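PDB 4G29: secreted effector protein sseI from Salmonella enterica subsp. enterica serovar Typhimurium, which is a secreted virulence effector whose catalytic domain has a papain-like fold, consistent with cysteine-dependent hydrolase-type chemistry. Local coordinates for residues K131-T136 with G162-T167; V93-A98 with W120-Y124; F58-R64 with F81-K87. One frame throughout, in Å; residues are numbered along the deposited sequence.

Interaction 1: residues K131-T136 with G162-T167; sequences KLIYYT and GKVFVT
Tyr134 and Phe165 form an antiparallel non-hydrogen-bonded pair and Tyr135 and Val164 the hydrogen-bonded pair beside it, with Val164 N to Tyr135 O at 2.7 Å and Tyr135 N to Val164 O. Beyond them Ile133 O accepts from both Val166 N and Thr167 N, a doubling that resembles a classic beta bulge. Thr167 extends the pairing through its side chain. Its OG1, set between backbone N and carbonyl carbon (chi1 69°), donates to Lys131 O at 2.6 Å, on a lone pair, and accepts from Ile133 N at 2.9 Å; a hydroxyl suits the place because it can do both. This short partner, 164-165, is the outermost strand on one side of the six-stranded antiparallel sheet of the papain-like domain. On the sheet face of Tyr135, Val164 CB lies over the ring, 3.8 Å from its centroid, while Val166 CG2 meets the ring edge in plane. On the other face Lys163 lays its CG 3.4 Å from Tyr134 CD1, and Phe165 CD1 packs against Leu132 CD1 at 3.8 Å. Thr136 OG1 donates to Gly162 O from above the carbonyl plane, and it also bonds Tyr148; the positive phi of Gly162 (82°) suits glycine.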
loop_
_atom_site.group_PDB
_atom_site.type_symbol
_atom_site.label_atom_id
_atom_site.label_comp_id
_atom_site.label_asym_id
_atom_site.label_seq_id
_atom_site.Cartn_x
_atom_site.Cartn_y
_atom_site.Cartn_z
ATOM N N LYS A 131 11.132 4.028 9.916
ATOM C CA LYS A 131 9.708 4.067 10.201
ATOM C C LYS A 131 9.170 2.648 10.392
ATOM O O LYS A 131 9.690 1.670 9.824
ATOM C CB LYS A 131 8.940 4.763 9.077
ATOM C CG LYS A 131 9.299 6.249 8.819
ATOM C CD LYS A 131 8.730 6.724 7.466
ATOM C CE LYS A 131 9.197 8.142 7.055
ATOM N NZ LYS A 131 8.405 9.171 7.700
ATOM N N LEU A 132 8.140 2.555 11.218
ATOM C CA LEU A 132 7.426 1.341 11.483
ATOM C C LEU A 132 6.290 1.250 10.517
ATOM O O LEU A 132 5.414 2.141 10.468
ATOM C CB LEU A 132 6.858 1.341 12.884
ATOM C CG LEU A 132 5.894 0.204 13.255
ATOM C CD1 LEU A 132 6.543 -1.200 13.221
ATOM C CD2 LEU A 132 5.240 0.445 14.644
ATOM N N ILE A 133 6.294 0.162 9.776
ATOM C CA ILE A 133 5.270 -0.062 8.756
ATOM C C ILE A 133 4.635 -1.430 8.968
ATOM O O ILE A 133 5.340 -2.443 9.034
ATOM C CB ILE A 133 5.844 0.039 7.342
ATOM C CG1 ILE A 133 6.600 1.371 7.152
ATOM C CG2 ILE A 133 4.697 -0.160 6.305
ATOM C CD1 ILE A 133 7.118 1.609 5.740
ATOM N N TYR A 134 3.307 -1.445 9.052
ATOM C CA TYR A 134 2.534 -2.699 9.106
ATOM C C TYR A 134 1.201 -2.554 8.365
ATOM O O TYR A 134 0.735 -1.439 8.148
ATOM C CB TYR A 134 2.367 -3.154 10.566
ATOM C CG TYR A 134 1.601 -2.266 11.474
ATOM C CD1 TYR A 134 0.187 -2.133 11.366
ATOM C CD2 TYR A 134 2.255 -1.532 12.440
ATOM C CE1 TYR A 134 -0.489 -1.330 12.240
ATOM C CE2 TYR A 134 1.569 -0.740 13.324
ATOM C CZ TYR A 134 0.227 -0.629 13.220
ATOM O OH TYR A 134 -0.418 0.199 14.088
ATOM N N TYR A 135 0.591 -3.692 8.093
ATOM C CA TYR A 135 -0.629 -3.764 7.327
ATOM C C TYR A 135 -1.532 -4.918 7.732
ATOM O O TYR A 135 -1.128 -5.883 8.448
ATOM C CB TYR A 135 -0.268 -3.816 5.840
ATOM C CG TYR A 135 0.291 -5.159 5.361
ATOM C CD1 TYR A 135 -0.574 -6.213 5.072
ATOM C CD2 TYR A 135 1.662 -5.343 5.168
ATOM C CE1 TYR A 135 -0.103 -7.404 4.612
ATOM C CE2 TYR A 135 2.157 -6.547 4.740
ATOM C CZ TYR A 135 1.286 -7.564 4.439
ATOM O OH TYR A 135 1.856 -8.749 3.982
ATOM N N THR A 136 -2.764 -4.847 7.208
ATOM C CA THR A 136 -3.682 -5.928 7.302
ATOM C C THR A 136 -4.434 -5.960 5.948
ATOM O O THR A 136 -4.723 -4.904 5.405
ATOM C CB THR A 136 -4.725 -5.725 8.446
ATOM O OG1 THR A 136 -4.071 -5.491 9.690
ATOM C CG2 THR A 136 -5.741 -6.919 8.532
ATOM N N GLY A 162 -3.322 -9.536 14.013
ATOM C CA GLY A 162 -3.739 -9.369 12.625
ATOM C C GLY A 162 -2.935 -8.329 11.865
ATOM O O GLY A 162 -3.213 -8.036 10.695
ATOM N N LYS A 163 -1.909 -7.786 12.512
ATOM C CA LYS A 163 -0.982 -6.871 11.855
ATOM C C LYS A 163 0.204 -7.643 11.293
ATOM O O LYS A 163 0.788 -8.569 11.959
ATOM C CB LYS A 163 -0.442 -5.823 12.825
ATOM C CG LYS A 163 -1.297 -4.620 13.130
ATOM C CD LYS A 163 -2.755 -4.808 13.101
ATOM C CE LYS A 163 -3.539 -3.591 13.690
ATOM N NZ LYS A 163 -4.942 -4.046 13.854
ATOM N N VAL A 164 0.558 -7.298 10.075
ATOM C CA VAL A 164 1.705 -7.868 9.398
ATOM C C VAL A 164 2.786 -6.813 9.280
ATOM O O VAL A 164 2.577 -5.776 8.661
ATOM C CB VAL A 164 1.358 -8.444 8.009
ATOM C CG1 VAL A 164 2.577 -9.091 7.348
ATOM C CG2 VAL A 164 0.154 -9.423 8.100
ATOM N N PHE A 165 3.953 -7.047 9.875
ATOM C CA PHE A 165 5.062 -6.076 9.827
ATOM C C PHE A 165 5.801 -6.155 8.517
ATOM O O PHE A 165 6.156 -7.242 8.042
ATOM C CB PHE A 165 6.014 -6.264 10.998
ATOM C CG PHE A 165 5.364 -6.046 12.316
ATOM C CD1 PHE A 165 5.177 -4.742 12.797
ATOM C CD2 PHE A 165 4.975 -7.110 13.114
ATOM C CE1 PHE A 165 4.545 -4.541 13.986
ATOM C CE2 PHE A 165 4.381 -6.886 14.346
ATOM C CZ PHE A 165 4.149 -5.611 14.750
ATOM N N VAL A 166 5.981 -4.974 7.923
ATOM C CA VAL A 166 6.894 -4.738 6.822
ATOM C C VAL A 166 8.281 -4.383 7.338
ATOM O O VAL A 166 9.294 -4.902 6.857
ATOM C CB VAL A 166 6.364 -3.657 5.935
ATOM C CG1 VAL A 166 7.397 -3.332 4.848
ATOM C CG2 VAL A 166 5.052 -4.169 5.302
ATOM N N THR A 167 8.309 -3.523 8.348
ATOM C CA THR A 167 9.505 -3.162 9.100
ATOM C C THR A 167 9.300 -3.364 10.589
ATOM O O THR A 167 8.191 -3.508 11.029
ATOM C CB THR A 167 9.932 -1.681 8.855
ATOM O OG1 THR A 167 8.978 -0.783 9.446
ATOM C CG2 THR A 167 10.160 -1.388 7.405
#

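Interaction 2: residues V93-A98 with W120-Y124; sequences VFDVSA and WVCKY
Asp95 reaches from the end of its strand to helix 117-126, where a single carboxylate oxygen takes two hydrogen bonds. Tyr124 OH donates to the syn lone pair of Asp95 OD2 at 2.6 Å, and the phenol ring lies nearly coplanar with the carboxylate. Trp120 NE1 donates to the same Asp95 OD2 at 2.9 Å from the anti side, almost straight (166°) and close to the indole plane. The ring of Trp120 is turned about 45° from the carboxylate. Tyrosine and tryptophan suit these places because each carries a polar hydrogen on an otherwise apolar ring, which can sit in a buried setting.

Both donors come from one helical face, Trp120 and Tyr124 being four residues apart and joined by the bond from Tyr124 N to Trp120 O. Tyr124 packs CE1 over one face of the indole. Val93 CG1 presses on the opposite face, 3.6 Å from the centroid of the five-membered ring, so the indole is sandwiched and its N-H stays aimed at the aspartate. Near the phenol, Ala98 CB lies 3.6 Å from Tyr124 OH; its small methyl fits where the type I turn from Asp95 to Ala98 brings the chain back.

Farther out, backbone bonds of Val93 with Leu115 and of Asp95 with Leu113 fix the strand, and Leu113 and Leu109 pack against Tyr124. The CG of Asp95 stands anti to its own nitrogen (chi1 -176°), projecting the carboxylate into this setting, and OD1 is hydrogen-bonded to His80 NE2. Asp95, His80 and Cys42 have the geometry of a Cys-His-Asp triad, probably the catalytic one given the cysteine-protease-superfamily fold, so the two bonds on OD2 would fix the carboxylate's rotation and hold OD1 toward the histidine.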
loop_
_atom_site.group_PDB
_atom_site.type_symbol
_atom_site.label_atom_id
_atom_site.label_comp_id
_atom_site.label_asym_id
_atom_site.label_seq_id
_atom_site.Cartn_x
_atom_site.Cartn_y
_atom_site.Cartn_z
ATOM N N VAL A 93 0.728 -6.864 -5.837
ATOM C CA VAL A 93 0.239 -5.665 -5.195
ATOM C C VAL A 93 0.285 -4.556 -6.232
ATOM O O VAL A 93 1.330 -4.273 -6.796
ATOM C CB VAL A 93 1.055 -5.281 -3.980
ATOM C CG1 VAL A 93 0.418 -4.087 -3.266
ATOM C CG2 VAL A 93 1.152 -6.483 -2.999
ATOM N N PHE A 94 -0.880 -3.980 -6.500
ATOM C CA PHE A 94 -1.014 -2.736 -7.248
ATOM C C PHE A 94 -1.060 -1.601 -6.226
ATOM O O PHE A 94 -2.001 -1.492 -5.393
ATOM C CB PHE A 94 -2.280 -2.769 -8.097
ATOM C CG PHE A 94 -2.178 -3.562 -9.377
ATOM C CD1 PHE A 94 -1.967 -4.936 -9.375
ATOM C CD2 PHE A 94 -2.477 -2.938 -10.598
ATOM C CE1 PHE A 94 -1.934 -5.676 -10.589
ATOM C CE2 PHE A 94 -2.485 -3.631 -11.754
ATOM C CZ PHE A 94 -2.179 -5.016 -11.778
ATOM N N ASP A 95 -0.046 -0.751 -6.274
ATOM C CA ASP A 95 0.066 0.367 -5.358
ATOM C C ASP A 95 0.453 1.589 -6.167
ATOM O O ASP A 95 1.590 2.072 -6.107
ATOM C CB ASP A 95 1.108 0.020 -4.278
ATOM C CG ASP A 95 1.247 1.079 -3.180
ATOM O OD1 ASP A 95 0.546 2.098 -3.220
ATOM O OD2 ASP A 95 2.097 0.847 -2.271
ATOM N N VAL A 96 -0.512 2.047 -6.951
ATOM C CA VAL A 96 -0.296 3.091 -7.935
ATOM C C VAL A 96 -0.225 4.525 -7.356
ATOM O O VAL A 96 -0.004 5.458 -8.106
ATOM C CB VAL A 96 -1.273 3.006 -9.133
ATOM C CG1 VAL A 96 -1.284 1.580 -9.777
ATOM C CG2 VAL A 96 -2.698 3.371 -8.747
ATOM N N SER A 97 -0.386 4.677 -6.045
ATOM C CA SER A 97 -0.200 5.963 -5.384
ATOM C C SER A 97 0.926 5.962 -4.344
ATOM O O SER A 97 1.006 6.882 -3.525
ATOM C CB SER A 97 -1.493 6.453 -4.775
ATOM O OG SER A 97 -1.943 5.659 -3.708
ATOM N N ALA A 98 1.817 4.970 -4.396
ATOM C CA ALA A 98 2.919 4.825 -3.421
ATOM C C ALA A 98 3.769 6.088 -3.379
ATOM O O ALA A 98 4.275 6.513 -2.336
ATOM C CB ALA A 98 3.833 3.579 -3.808
ATOM N N TRP A 120 7.017 -5.987 -3.309
ATOM C CA TRP A 120 6.373 -4.819 -2.706
ATOM C C TRP A 120 6.933 -4.602 -1.271
ATOM O O TRP A 120 7.363 -3.509 -0.883
ATOM C CB TRP A 120 4.869 -4.981 -2.725
ATOM C CG TRP A 120 4.071 -3.814 -2.129
ATOM C CD1 TRP A 120 3.656 -2.697 -2.787
ATOM C CD2 TRP A 120 3.667 -3.661 -0.769
ATOM N NE1 TRP A 120 3.004 -1.856 -1.937
ATOM C CE2 TRP A 120 2.977 -2.437 -0.679
ATOM C CE3 TRP A 120 3.782 -4.453 0.389
ATOM C CZ2 TRP A 120 2.439 -1.998 0.464
ATOM C CZ3 TRP A 120 3.246 -3.977 1.560
ATOM C CH2 TRP A 120 2.574 -2.766 1.589
ATOM N N VAL A 121 7.017 -5.677 -0.501
ATOM C CA VAL A 121 7.543 -5.573 0.842
ATOM C C VAL A 121 8.999 -5.080 0.831
ATOM O O VAL A 121 9.408 -4.261 1.653
ATOM C CB VAL A 121 7.461 -6.930 1.547
ATOM C CG1 VAL A 121 8.283 -6.872 2.851
ATOM C CG2 VAL A 121 6.063 -7.269 1.841
ATOM N N CYS A 122 9.768 -5.619 -0.122
ATOM C CA CYS A 122 11.149 -5.269 -0.340
ATOM C C CYS A 122 11.285 -3.806 -0.651
ATOM O O CYS A 122 12.130 -3.130 -0.062
ATOM C CB CYS A 122 11.725 -6.135 -1.455
ATOM S SG CYS A 122 12.089 -7.816 -0.813
ATOM N N LYS A 123 10.402 -3.305 -1.506
ATOM C CA LYS A 123 10.436 -1.892 -1.904
ATOM C C LYS A 123 10.218 -0.949 -0.696
ATOM O O LYS A 123 10.964 0.028 -0.507
ATOM C CB LYS A 123 9.385 -1.597 -2.972
ATOM C CG LYS A 123 9.588 -0.256 -3.683
ATOM C CD LYS A 123 10.726 -0.310 -4.674
ATOM C CE LYS A 123 10.936 0.995 -5.394
ATOM N NZ LYS A 123 12.121 0.977 -6.343
ATOM N N TYR A 124 9.232 -1.256 0.140
ATOM C CA TYR A 124 8.936 -0.465 1.325
ATOM C C TYR A 124 10.049 -0.570 2.340
ATOM O O TYR A 124 10.448 0.430 2.899
ATOM C CB TYR A 124 7.553 -0.810 1.922
ATOM C CG TYR A 124 6.438 -0.018 1.289
ATOM C CD1 TYR A 124 5.989 -0.306 0.007
ATOM C CD2 TYR A 124 5.878 1.056 1.973
ATOM C CE1 TYR A 124 4.961 0.437 -0.584
ATOM C CE2 TYR A 124 4.868 1.845 1.372
ATOM C CZ TYR A 124 4.406 1.487 0.105
ATOM O OH TYR A 124 3.397 2.253 -0.473
#

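Interaction 3: residues F58-R64 with F81-K87; sequences FDNIRYR and FAVVGNK
Arg62 and Val84 pair through two backbone hydrogen bonds, Val84 N to Arg62 O being nearly straight at 178°. Arg64 with Ala82 and Asp59 with Asn86 repeat this antiparallel hydrogen-bonded pattern, the latter with Asn86 N to Asp59 O at 2.8 Å. Between Asp59 and Arg62 the register slips by one residue, a beta bulge at the corner where Asn60 takes positive phi and psi angles, which asparagine tolerates well.

The polar side chains meet aliphatic ones. Arg62 NE and NH2 both grip Asn60 O, with NE at 2.8 Å, which fixes the guanidinium's rotation, with Asn60 O close to its plane, while Val84 CG1 lies over one face and the Asn60 amide over the other; Arg62 NH1 goes on to Asp91. On the same sheet face Val84 CG2 lies over the guanidinium of Arg64, 3.5 Å from Arg64 NE, and that arginine is paired with Asp137. A branched valine thus serves both arginines, one methyl each.

Apolar contacts occupy the other face: Ile61 CG2 touches Val83 CG1 at 3.6 Å. At the far end Lys87 crosses the Phe58 ring with CD over its centre, 4.0 Å from the centroid. Gly85 offers only backbone where Ile61 and Phe58 crowd in.

Strands 61-69 and 78-87 form a beta hairpin in the middle of the antiparallel sheet of this papain-like domain, against which helix 42-55 packs.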
loop_
_atom_site.group_PDB
_atom_site.type_symbol
_atom_site.label_atom_id
_atom_site.label_comp_id
_atom_site.label_asym_id
_atom_site.label_seq_id
_atom_site.Cartn_x
_atom_site.Cartn_y
_atom_site.Cartn_z
ATOM N N PHE A 58 -7.225 -11.308 -12.279
ATOM C CA PHE A 58 -6.693 -11.515 -10.932
ATOM C C PHE A 58 -7.882 -11.965 -10.096
ATOM O O PHE A 58 -9.010 -11.529 -10.342
ATOM C CB PHE A 58 -6.096 -10.227 -10.341
ATOM C CG PHE A 58 -4.824 -9.808 -10.992
ATOM C CD1 PHE A 58 -3.600 -10.131 -10.411
ATOM C CD2 PHE A 58 -4.833 -9.091 -12.158
ATOM C CE1 PHE A 58 -2.436 -9.773 -10.995
ATOM C CE2 PHE A 58 -3.664 -8.738 -12.771
ATOM C CZ PHE A 58 -2.457 -9.050 -12.181
ATOM N N ASP A 59 -7.678 -12.852 -9.138
ATOM C CA ASP A 59 -8.765 -13.139 -8.190
ATOM C C ASP A 59 -8.263 -13.085 -6.730
ATOM O O ASP A 59 -7.138 -12.616 -6.449
ATOM C CB ASP A 59 -9.472 -14.444 -8.541
ATOM C CG ASP A 59 -8.579 -15.615 -8.468
ATOM O OD1 ASP A 59 -7.483 -15.493 -7.927
ATOM O OD2 ASP A 59 -8.978 -16.728 -8.941
ATOM N N ASN A 60 -9.133 -13.470 -5.801
ATOM C CA ASN A 60 -8.842 -13.307 -4.382
ATOM C C ASN A 60 -8.292 -11.887 -4.121
ATOM O O ASN A 60 -7.237 -11.706 -3.536
ATOM C CB ASN A 60 -7.863 -14.331 -3.843
ATOM C CG ASN A 60 -7.788 -14.297 -2.330
ATOM O OD1 ASN A 60 -8.706 -13.816 -1.686
ATOM N ND2 ASN A 60 -6.681 -14.733 -1.769
ATOM N N ILE A 61 -9.085 -10.906 -4.522
ATOM C CA ILE A 61 -8.716 -9.507 -4.385
ATOM C C ILE A 61 -8.906 -9.097 -2.921
ATOM O O ILE A 61 -9.923 -9.383 -2.303
ATOM C CB ILE A 61 -9.555 -8.593 -5.289
ATOM C CG1 ILE A 61 -9.458 -9.048 -6.763
ATOM C CG2 ILE A 61 -9.173 -7.118 -5.034
ATOM C CD1 ILE A 61 -8.218 -8.741 -7.385
ATOM N N ARG A 62 -7.863 -8.487 -2.364
ATOM C CA ARG A 62 -7.896 -7.979 -1.017
ATOM C C ARG A 62 -7.465 -6.517 -1.046
ATOM O O ARG A 62 -6.710 -6.116 -1.951
ATOM C CB ARG A 62 -6.944 -8.764 -0.125
ATOM C CG ARG A 62 -7.400 -10.145 0.240
ATOM C CD ARG A 62 -6.226 -11.098 0.188
ATOM N NE ARG A 62 -5.835 -11.396 -1.189
ATOM C CZ ARG A 62 -4.673 -11.916 -1.579
ATOM N NH1 ARG A 62 -3.699 -12.225 -0.698
ATOM N NH2 ARG A 62 -4.476 -12.168 -2.860
ATOM N N TYR A 63 -7.863 -5.808 0.021
ATOM C CA TYR A 63 -7.607 -4.411 0.219
ATOM C C TYR A 63 -6.648 -4.310 1.387
ATOM O O TYR A 63 -6.966 -4.738 2.465
ATOM C CB TYR A 63 -8.906 -3.684 0.461
ATOM C CG TYR A 63 -9.850 -3.811 -0.714
ATOM C CD1 TYR A 63 -9.667 -3.050 -1.878
ATOM C CD2 TYR A 63 -10.866 -4.761 -0.709
ATOM C CE1 TYR A 63 -10.523 -3.163 -2.951
ATOM C CE2 TYR A 63 -11.681 -4.939 -1.832
ATOM C CZ TYR A 63 -11.531 -4.134 -2.913
ATOM O OH TYR A 63 -12.393 -4.368 -3.967
ATOM N N ARG A 64 -5.477 -3.746 1.102
ATOM C CA ARG A 64 -4.407 -3.664 2.043
ATOM C C ARG A 64 -4.380 -2.309 2.728
ATOM O O ARG A 64 -4.072 -1.297 2.088
ATOM C CB ARG A 64 -3.052 -3.973 1.350
ATOM C CG ARG A 64 -1.865 -4.034 2.335
ATOM C CD ARG A 64 -0.656 -4.751 1.720
ATOM N NE ARG A 64 -0.935 -6.176 1.537
ATOM C CZ ARG A 64 -0.047 -7.100 1.185
ATOM N NH1 ARG A 64 1.177 -6.741 0.864
ATOM N NH2 ARG A 64 -0.376 -8.387 1.107
ATOM N N PHE A 81 -3.053 2.739 1.371
ATOM C CA PHE A 81 -3.873 1.626 0.855
ATOM C C PHE A 81 -3.363 1.105 -0.467
ATOM O O PHE A 81 -3.009 1.874 -1.373
ATOM C CB PHE A 81 -5.349 2.015 0.738
ATOM C CG PHE A 81 -5.942 2.454 2.050
ATOM C CD1 PHE A 81 -6.436 1.531 2.930
ATOM C CD2 PHE A 81 -5.993 3.783 2.376
ATOM C CE1 PHE A 81 -6.928 1.914 4.124
ATOM C CE2 PHE A 81 -6.508 4.151 3.607
ATOM C CZ PHE A 81 -6.946 3.227 4.452
ATOM N N ALA A 82 -3.373 -0.210 -0.610
ATOM C CA ALA A 82 -3.003 -0.824 -1.865
ATOM C C ALA A 82 -4.009 -1.964 -2.137
ATOM O O ALA A 82 -4.791 -2.305 -1.256
ATOM C CB ALA A 82 -1.545 -1.376 -1.822
ATOM N N VAL A 83 -3.901 -2.589 -3.287
ATOM C CA VAL A 83 -4.801 -3.719 -3.635
ATOM C C VAL A 83 -3.954 -4.932 -4.008
ATOM O O VAL A 83 -2.957 -4.798 -4.720
ATOM C CB VAL A 83 -5.806 -3.325 -4.752
ATOM C CG1 VAL A 83 -6.846 -4.400 -4.970
ATOM C CG2 VAL A 83 -6.516 -1.967 -4.447
ATOM N N VAL A 84 -4.333 -6.095 -3.489
ATOM C CA VAL A 84 -3.580 -7.330 -3.664
ATOM C C VAL A 84 -4.460 -8.335 -4.403
ATOM O O VAL A 84 -5.681 -8.447 -4.154
ATOM C CB VAL A 84 -3.242 -7.963 -2.300
ATOM C CG1 VAL A 84 -2.202 -9.057 -2.466
ATOM C CG2 VAL A 84 -2.862 -6.924 -1.288
ATOM N N GLY A 85 -3.856 -9.090 -5.309
ATOM C CA GLY A 85 -4.603 -10.133 -6.009
ATOM C C GLY A 85 -3.713 -11.272 -6.462
ATOM O O GLY A 85 -2.503 -11.107 -6.670
ATOM N N ASN A 86 -4.347 -12.428 -6.590
ATOM C CA ASN A 86 -3.705 -13.643 -7.020
ATOM C C ASN A 86 -3.736 -13.768 -8.534
ATOM O O ASN A 86 -4.755 -13.530 -9.163
ATOM C CB ASN A 86 -4.430 -14.860 -6.445
ATOM C CG ASN A 86 -3.985 -16.185 -7.101
ATOM O OD1 ASN A 86 -4.729 -16.815 -7.872
ATOM N ND2 ASN A 86 -2.770 -16.596 -6.809
ATOM N N LYS A 87 -2.625 -14.203 -9.103
ATOM C CA LYS A 87 -2.608 -14.576 -10.498
ATOM C C LYS A 87 -1.684 -15.776 -10.613
ATOM O O LYS A 87 -0.486 -15.671 -10.375
ATOM C CB LYS A 87 -2.105 -13.396 -11.318
ATOM C CG LYS A 87 -2.047 -13.626 -12.805
ATOM C CD LYS A 87 -3.122 -12.882 -13.570
ATOM C CE LYS A 87 -2.967 -13.201 -15.064
ATOM N NZ LYS A 87 -4.097 -12.717 -15.849
#

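In the fold
All three contacts reach one antiparallel sheet: interaction 3 joins its two central strands, and interaction 1 lies at an outer end. Interactions 2 and 3 have centres about 12 Å apart and share a probable hydrogen bond from Phe94 N to Val83 O (2.9 Å). Interaction 1 is about 17 Å from interaction 3, centre to centre, yet Tyr135 CE1 comes within 3.4 Å of Arg64 NE, a cation-pi neighbour. Helix 117-126 bridges to interaction 1, with Tyr124 CD2 4.0 Å from Ile133 CD1. Interaction 2 holds Asp95 of the probable triad; Phe81 of interaction 3 touches Cys42, while Ile133 lies near the site without touching it.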